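Local coordinates for microbial collagenase (Bacillus anthracis, PDB 5SV5), which probably degrades collagen as a metalloprotease, this C-terminal domain perhaps assisting the enzyme in engaging its substrate, at residues M51-H56 against Y64-Q69. Sequence-based numbering, arbitrary orientation. Where two conformers were deposited one is given.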
# COMPACT_ATOMS: atom_id res chain seq x y z
N MSE A 51 2.55 10.49 4.61
CA MSE A 51 2.17 9.40 3.70
C MSE A 51 1.39 8.34 4.44
O MSE A 51 1.43 8.25 5.68
CB MSE A 51 3.40 8.83 2.98
CG MSE A 51 4.32 8.09 3.97
SE MSE A 51 5.79 7.14 3.04
CE MSE A 51 4.63 5.87 2.09
N THR A 52 0.68 7.53 3.67
CA THR A 52 -0.11 6.44 4.22
C THR A 52 -0.36 5.41 3.13
O THR A 52 0.21 5.49 2.04
CB THR A 52 -1.41 6.98 4.86
OG1 THR A 52 -2.00 5.94 5.65
CG2 THR A 52 -2.38 7.50 3.84
N TRP A 53 -1.20 4.42 3.43
CA TRP A 53 -1.65 3.50 2.40
C TRP A 53 -3.10 3.10 2.66
O TRP A 53 -3.57 3.13 3.81
CB TRP A 53 -0.74 2.27 2.28
CG TRP A 53 -0.66 1.36 3.47
CD1 TRP A 53 0.33 1.33 4.40
CD2 TRP A 53 -1.61 0.34 3.86
NE1 TRP A 53 0.07 0.36 5.35
CE2 TRP A 53 -1.12 -0.25 5.04
CE3 TRP A 53 -2.81 -0.12 3.32
CZ2 TRP A 53 -1.81 -1.29 5.70
CZ3 TRP A 53 -3.50 -1.12 3.99
CH2 TRP A 53 -3.00 -1.70 5.16
N VAL A 54 -3.79 2.75 1.58
CA VAL A 54 -5.14 2.19 1.66
C VAL A 54 -5.21 0.99 0.71
O VAL A 54 -4.49 0.92 -0.30
CB VAL A 54 -6.25 3.21 1.33
CG1 VAL A 54 -6.26 4.35 2.32
CG2 VAL A 54 -6.18 3.72 -0.10
N LEU A 55 -6.09 0.05 1.02
CA LEU A 55 -6.24 -1.19 0.28
C LEU A 55 -7.68 -1.41 -0.12
O LEU A 55 -8.58 -1.27 0.72
CB LEU A 55 -5.79 -2.36 1.17
CG LEU A 55 -5.82 -3.76 0.54
CD1 LEU A 55 -4.67 -3.94 -0.43
CD2 LEU A 55 -5.78 -4.83 1.63
N HIS A 56 -7.91 -1.79 -1.38
CA HIS A 56 -9.22 -2.18 -1.86
C HIS A 56 -9.20 -3.59 -2.43
O HIS A 56 -8.33 -3.93 -3.22
CB HIS A 56 -9.73 -1.24 -2.98
CG HIS A 56 -10.01 0.15 -2.52
ND1 HIS A 56 -11.19 0.49 -1.91
CD2 HIS A 56 -9.26 1.27 -2.55
CE1 HIS A 56 -11.16 1.78 -1.60
NE2 HIS A 56 -10.00 2.27 -1.96
N TYR A 64 -12.72 0.66 2.06
CA TYR A 64 -11.40 0.08 2.21
C TYR A 64 -11.49 -1.31 2.79
O TYR A 64 -12.20 -1.53 3.76
CB TYR A 64 -10.52 0.92 3.15
CG TYR A 64 -10.39 2.36 2.76
CD1 TYR A 64 -9.93 2.69 1.49
CD2 TYR A 64 -10.68 3.39 3.65
CE1 TYR A 64 -9.79 4.01 1.10
CE2 TYR A 64 -10.52 4.73 3.27
CZ TYR A 64 -10.07 5.02 1.99
OH TYR A 64 -9.90 6.32 1.58
N ALA A 65 -10.74 -2.23 2.22
CA ALA A 65 -10.56 -3.53 2.84
C ALA A 65 -9.69 -3.41 4.09
O ALA A 65 -9.88 -4.15 5.04
CB ALA A 65 -9.94 -4.49 1.85
N ALA A 66 -8.73 -2.48 4.06
CA ALA A 66 -7.85 -2.18 5.18
C ALA A 66 -7.20 -0.83 4.89
O ALA A 66 -7.21 -0.36 3.74
CB ALA A 66 -6.79 -3.26 5.35
N TYR A 67 -6.60 -0.24 5.92
CA TYR A 67 -5.83 0.98 5.73
C TYR A 67 -4.70 1.00 6.73
O TYR A 67 -4.77 0.36 7.79
CB TYR A 67 -6.70 2.24 5.83
CG TYR A 67 -7.51 2.32 7.08
CD1 TYR A 67 -6.96 2.84 8.24
CD2 TYR A 67 -8.82 1.87 7.11
CE1 TYR A 67 -7.70 2.92 9.41
CE2 TYR A 67 -9.58 1.95 8.27
CZ TYR A 67 -9.01 2.47 9.41
OH TYR A 67 -9.75 2.54 10.56
N GLY A 68 -3.65 1.74 6.41
CA GLY A 68 -2.53 1.83 7.30
C GLY A 68 -2.75 2.75 8.48
O GLY A 68 -3.40 3.79 8.36
N GLN A 69 -2.23 2.36 9.63
CA GLN A 69 -2.23 3.24 10.79
C GLN A 69 -0.79 3.46 11.19
O GLN A 69 -0.01 2.52 11.36
CB GLN A 69 -3.03 2.63 11.93
CG GLN A 69 -2.98 3.41 13.22
CD GLN A 69 -3.72 2.69 14.31
OE1 GLN A 69 -4.91 2.40 14.18
NE2 GLN A 69 -3.02 2.35 15.38
O HOH W 1 -4.57 5.30 6.43
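Strands 51-57 and 66-71 run antiparallel, with V54 and Y67 as a non-hydrogen-bonded pair and L55 and A66 as a hydrogen-bonded one. G68 N donates to W53 O at 2.9 Å, and the bond is almost straight (178°). L55 N donates to A66 O at 3.0 Å. L55 O accepts from A65 N at 2.8 Å rather than from A66. A65 and A66 therefore both face L55, a classic beta bulge.

The W53 indole reaches over the backbone of the partner segment. Its CG sits between the backbone N and the carbonyl carbon (chi1 63°), which swings the indole across the backbone of Y67 and G68. G68 CA makes a CH-pi contact with the five-membered ring of W53, 3.7 Å from its centroid. Lacking a side chain, G68 lets the ring settle this close. At the far rim of the indole, W53 CH2 lies 4.1 Å from A66 CB. W53 NE1 is hydrogen-bonded to I75 O on strand 74-81.

The two strands form a beta hairpin in the jelly-roll-like beta sandwich of the pre-peptidase C-terminal domain. W53, L55 and A66 face the interior. W53 packs on I41, V43 and L88 there, and F79 meets both L55 and A66.

V54, Y67 and the Y64 ring lie on the other face. V54 CG1 stands over one face of the Y64 ring, 4.0 Å from its centroid, in a second CH-pi contact. The H56 imidazole meets the same phenol obliquely, planes at 49°, with H56 CE1 3.4 Å from Y64 CD1. H56 ND1 is hydrogen-bonded to D60 O in the connecting loop, which should help hold the imidazole's rotation. Near the other end, a water donates to G68 O and also hydrogen-bonds T52 OG1 at 2.8 Å.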